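Local coordinates for ABC transporter ATP-binding/permease protein Rv1747 (Mycobacterium tuberculosis, PDB 6CCD) that forms the first phosphothreonine-binding FHA domain of an ABC transporter that moves an unknown substrate across the membrane and is required for virulence, at residues Ala23-Asp32 and Ile44-Phe53. Numbering follows the deposited sequence.
Sequences AGHDVVVGRD and ISRAHLLLRF. With SO4 (sulfate ion), chain B; SO4 (sulfate ion), chain C.
V29 and L49 meet across two antiparallel strands of an FHA beta sandwich, 27-30 and 49-53, and the pairing illustrates how one sheet keeps its two faces distinct. V27, V29, L49 and L51 turn to the buried face, where V29 and L49 rest on L97 and L51 on F99 of the opposing sheet. With V29 CG1 anti to the backbone N (chi1 -178°), CG2 lies anti to the carbonyl carbon and comes within 3.8 Å of CD1 of L51, the next side chain on that face after L49. On the other face V28 and L50 run side by side, CG2 against CD2. At the end of the strand pair a classic beta bulge sets in: V29 O accepts from both H48 N and L49 N.

Beyond the bulge the chains curl into loops, where polar side chains take over. R31, its chain bent at chi3, brings NH1 to I44 O at 2.9 Å, in the plane of its guanidinium group. The same NH1 holds O4 of a sulfate at 2.7 Å, and R46 N bonds to the sulfate O1; in a phosphothreonine-binding domain this anion, probably from the crystallisation liquor, may mark where a phosphate would sit. H48 ND1 accepts from S45 N, while its NE2 is bonded to G68 O, so both ring nitrogens are engaged.

R46 turns aside to D32, gripping OD1 side-on with NE and NH2, both from one face of a carboxylate only slightly inclined to the guanidinium; D32 OD2 receives R34 N. At the far end D26 and R52 lie alongside each other with their planes nearly perpendicular (82°), and R52 NE reaches D26 OD1 at 2.8 Å on its syn side, 32° out of the carboxylate plane.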
loop_
_atom_site.group_PDB
_atom_site.type_symbol
_atom_site.label_atom_id
_atom_site.label_comp_id
_atom_site.label_asym_id
_atom_site.label_seq_id
_atom_site.Cartn_x
_atom_site.Cartn_y
_atom_site.Cartn_z
ATOM N N ALA A 23 3.900 -13.377 -0.232
ATOM C CA ALA A 23 2.989 -13.570 -1.360
ATOM C C ALA A 23 1.922 -14.612 -1.024
ATOM O O ALA A 23 2.200 -15.569 -0.305
ATOM C CB ALA A 23 3.774 -13.980 -2.595
ATOM N N GLY A 24 0.699 -14.424 -1.514
ATOM C CA GLY A 24 -0.306 -15.468 -1.398
ATOM C C GLY A 24 -1.663 -15.065 -0.850
ATOM O O GLY A 24 -2.657 -15.730 -1.113
ATOM N N HIS A 25 -1.715 -13.989 -0.076
ATOM C CA HIS A 25 -2.997 -13.471 0.381
ATOM C C HIS A 25 -3.000 -11.944 0.325
ATOM O O HIS A 25 -1.989 -11.314 0.610
ATOM C CB HIS A 25 -3.303 -13.963 1.794
ATOM C CG HIS A 25 -3.595 -15.429 1.863
ATOM N ND1 HIS A 25 -4.734 -15.989 1.322
ATOM C CD2 HIS A 25 -2.892 -16.455 2.403
ATOM C CE1 HIS A 25 -4.720 -17.294 1.528
ATOM N NE2 HIS A 25 -3.615 -17.602 2.184
ATOM N N ASP A 26 -4.129 -11.359 -0.058
ATOM C CA ASP A 26 -4.196 -9.912 -0.221
ATOM C C ASP A 26 -4.011 -9.187 1.118
ATOM O O ASP A 26 -4.604 -9.579 2.128
ATOM C CB ASP A 26 -5.528 -9.502 -0.848
ATOM C CG ASP A 26 -5.706 -10.022 -2.272
ATOM O OD1 ASP A 26 -4.730 -10.519 -2.883
ATOM O OD2 ASP A 26 -6.836 -9.911 -2.792
ATOM N N VAL A 27 -3.196 -8.131 1.114
ATOM C CA VAL A 27 -2.969 -7.302 2.300
ATOM C C VAL A 27 -3.875 -6.071 2.252
ATOM O O VAL A 27 -3.945 -5.413 1.227
ATOM C CB VAL A 27 -1.506 -6.844 2.385
ATOM C CG1 VAL A 27 -1.251 -6.025 3.635
ATOM C CG2 VAL A 27 -0.565 -8.046 2.334
ATOM N N VAL A 28 -4.547 -5.752 3.354
ATOM C CA VAL A 28 -5.387 -4.555 3.403
ATOM C C VAL A 28 -4.699 -3.393 4.119
ATOM O O VAL A 28 -4.228 -3.528 5.264
ATOM C CB VAL A 28 -6.727 -4.838 4.100
ATOM C CG1 VAL A 28 -7.562 -3.557 4.187
ATOM C CG2 VAL A 28 -7.484 -5.940 3.356
ATOM N N VAL A 29 -4.631 -2.260 3.420
ATOM C CA VAL A 29 -4.197 -0.982 3.972
ATOM C C VAL A 29 -5.415 -0.088 4.106
ATOM O O VAL A 29 -6.151 0.100 3.145
ATOM C CB VAL A 29 -3.170 -0.257 3.067
ATOM C CG1 VAL A 29 -2.716 1.069 3.713
ATOM C CG2 VAL A 29 -1.979 -1.134 2.768
ATOM N N GLY A 30 -5.652 0.468 5.285
ATOM C CA GLY A 30 -6.768 1.383 5.404
ATOM C C GLY A 30 -7.057 1.815 6.823
ATOM O O GLY A 30 -6.303 1.515 7.748
ATOM N N ARG A 31 -8.174 2.515 6.974
ATOM C CA ARG A 31 -8.583 3.085 8.249
ATOM C C ARG A 31 -9.205 2.053 9.181
ATOM O O ARG A 31 -9.397 2.317 10.375
ATOM C CB ARG A 31 -9.585 4.224 8.006
ATOM C CG ARG A 31 -9.365 5.429 8.897
ATOM C CD ARG A 31 -10.430 6.505 8.674
ATOM N NE ARG A 31 -11.750 6.096 9.164
ATOM C CZ ARG A 31 -12.749 5.710 8.376
ATOM N NH1 ARG A 31 -12.590 5.683 7.056
ATOM N NH2 ARG A 31 -13.913 5.355 8.903
ATOM N N ASP A 32 -9.526 0.876 8.648
ATOM C CA ASP A 32 -10.198 -0.141 9.452
ATOM C C ASP A 32 -9.336 -0.574 10.621
ATOM O O ASP A 32 -8.120 -0.761 10.473
ATOM C CB ASP A 32 -10.562 -1.370 8.607
ATOM C CG ASP A 32 -11.637 -2.206 9.267
ATOM O OD1 ASP A 32 -12.831 -1.928 9.035
ATOM O OD2 ASP A 32 -11.285 -3.103 10.053
ATOM N N ILE A 44 -8.555 8.570 4.606
ATOM C CA ILE A 44 -8.368 7.183 4.189
ATOM C C ILE A 44 -9.623 6.324 4.386
ATOM O O ILE A 44 -10.289 6.400 5.418
ATOM C CB ILE A 44 -7.167 6.588 4.947
ATOM C CG1 ILE A 44 -5.942 7.484 4.717
ATOM C CG2 ILE A 44 -6.854 5.160 4.497
ATOM C CD1 ILE A 44 -5.716 7.870 3.220
ATOM N N SER A 45 -9.952 5.522 3.373
ATOM C CA SER A 45 -11.085 4.603 3.443
ATOM C C SER A 45 -10.761 3.398 4.328
ATOM O O SER A 45 -9.598 3.105 4.574
ATOM C CB SER A 45 -11.475 4.140 2.034
ATOM O OG SER A 45 -11.873 5.248 1.245
ATOM N N ARG A 46 -11.783 2.692 4.799
ATOM C CA ARG A 46 -11.548 1.572 5.716
ATOM C C ARG A 46 -10.691 0.479 5.091
ATOM O O ARG A 46 -9.760 -0.021 5.722
ATOM C CB ARG A 46 -12.883 1.019 6.202
ATOM C CG ARG A 46 -13.569 2.025 7.148
ATOM C CD ARG A 46 -14.863 1.524 7.717
ATOM N NE ARG A 46 -14.688 0.399 8.630
ATOM C CZ ARG A 46 -15.636 -0.004 9.470
ATOM N NH1 ARG A 46 -16.790 0.647 9.509
ATOM N NH2 ARG A 46 -15.435 -1.044 10.266
ATOM N N ALA A 47 -10.990 0.120 3.847
ATOM C CA ALA A 47 -10.125 -0.797 3.097
ATOM C C ALA A 47 -9.653 -0.046 1.865
ATOM O O ALA A 47 -10.248 -0.157 0.804
ATOM C CB ALA A 47 -10.862 -2.076 2.711
ATOM N N HIS A 48 -8.595 0.742 2.032
ATOM C CA HIS A 48 -8.195 1.740 1.048
ATOM C C HIS A 48 -7.368 1.138 -0.099
ATOM O O HIS A 48 -7.635 1.402 -1.282
ATOM C CB HIS A 48 -7.405 2.856 1.771
ATOM C CG HIS A 48 -7.227 4.104 0.968
ATOM N ND1 HIS A 48 -7.999 5.231 1.165
ATOM C CD2 HIS A 48 -6.366 4.409 -0.035
ATOM C CE1 HIS A 48 -7.622 6.177 0.323
ATOM N NE2 HIS A 48 -6.635 5.705 -0.422
ATOM N N LEU A 49 -6.360 0.340 0.253
ATOM C CA LEU A 49 -5.540 -0.370 -0.727
ATOM C C LEU A 49 -5.564 -1.870 -0.503
ATOM O O LEU A 49 -5.671 -2.319 0.637
ATOM C CB LEU A 49 -4.079 0.067 -0.655
ATOM C CG LEU A 49 -3.708 1.525 -0.837
ATOM C CD1 LEU A 49 -2.195 1.607 -0.778
ATOM C CD2 LEU A 49 -4.241 2.060 -2.188
ATOM N N LEU A 50 -5.412 -2.631 -1.585
ATOM C CA LEU A 50 -5.039 -4.040 -1.486
ATOM C C LEU A 50 -3.616 -4.188 -1.972
ATOM O O LEU A 50 -3.274 -3.678 -3.038
ATOM C CB LEU A 50 -5.979 -4.922 -2.315
ATOM C CG LEU A 50 -7.440 -4.826 -1.872
ATOM C CD1 LEU A 50 -8.324 -5.656 -2.792
ATOM C CD2 LEU A 50 -7.573 -5.284 -0.423
ATOM N N LEU A 51 -2.780 -4.887 -1.211
ATOM C CA LEU A 51 -1.438 -5.217 -1.697
ATOM C C LEU A 51 -1.392 -6.697 -2.027
ATOM O O LEU A 51 -1.899 -7.502 -1.263
ATOM C CB LEU A 51 -0.361 -4.886 -0.657
ATOM C CG LEU A 51 -0.513 -3.538 0.055
ATOM C CD1 LEU A 51 0.595 -3.344 1.093
ATOM C CD2 LEU A 51 -0.500 -2.390 -0.968
ATOM N N ARG A 52 -0.779 -7.071 -3.143
ATOM C CA ARG A 52 -0.742 -8.493 -3.481
ATOM C C ARG A 52 0.333 -8.789 -4.496
ATOM O O ARG A 52 0.785 -7.899 -5.220
ATOM C CB ARG A 52 -2.095 -8.968 -4.013
ATOM C CG ARG A 52 -2.416 -8.461 -5.424
ATOM C CD ARG A 52 -3.912 -8.611 -5.757
ATOM N NE ARG A 52 -4.447 -9.973 -5.620
ATOM C CZ ARG A 52 -4.700 -10.791 -6.637
ATOM N NH1 ARG A 52 -4.454 -10.404 -7.879
ATOM N NH2 ARG A 52 -5.211 -11.995 -6.412
ATOM N N PHE A 53 0.771 -10.044 -4.510
ATOM C CA PHE A 53 1.782 -10.495 -5.460
ATOM C C PHE A 53 1.066 -11.162 -6.626
ATOM O O PHE A 53 0.384 -12.169 -6.450
ATOM C CB PHE A 53 2.763 -11.463 -4.793
ATOM C CG PHE A 53 3.957 -11.798 -5.642
ATOM C CD1 PHE A 53 5.050 -10.954 -5.683
ATOM C CD2 PHE A 53 3.981 -12.962 -6.397
ATOM C CE1 PHE A 53 6.150 -11.251 -6.470
ATOM C CE2 PHE A 53 5.074 -13.263 -7.185
ATOM C CZ PHE A 53 6.158 -12.409 -7.218
HETATM S S SO4 B . -15.163 4.316 4.329
HETATM O O1 SO4 B . -14.874 2.990 3.793
HETATM O O2 SO4 B . -15.568 5.193 3.227
HETATM O O3 SO4 B . -16.218 4.276 5.349
HETATM O O4 SO4 B . -13.956 4.842 4.946
HETATM S S SO4 C . -7.139 -13.562 -0.600
HETATM O O1 SO4 C . -6.975 -14.996 -0.839
HETATM O O2 SO4 C . -8.423 -13.109 -1.142
HETATM O O3 SO4 C . -7.084 -13.290 0.836
HETATM O O4 SO4 C . -6.048 -12.855 -1.262
HETATM O O HOH W 1 -0.211 -11.906 -2.458
HETATM O O HOH W 2 -5.149 -13.680 -3.729
#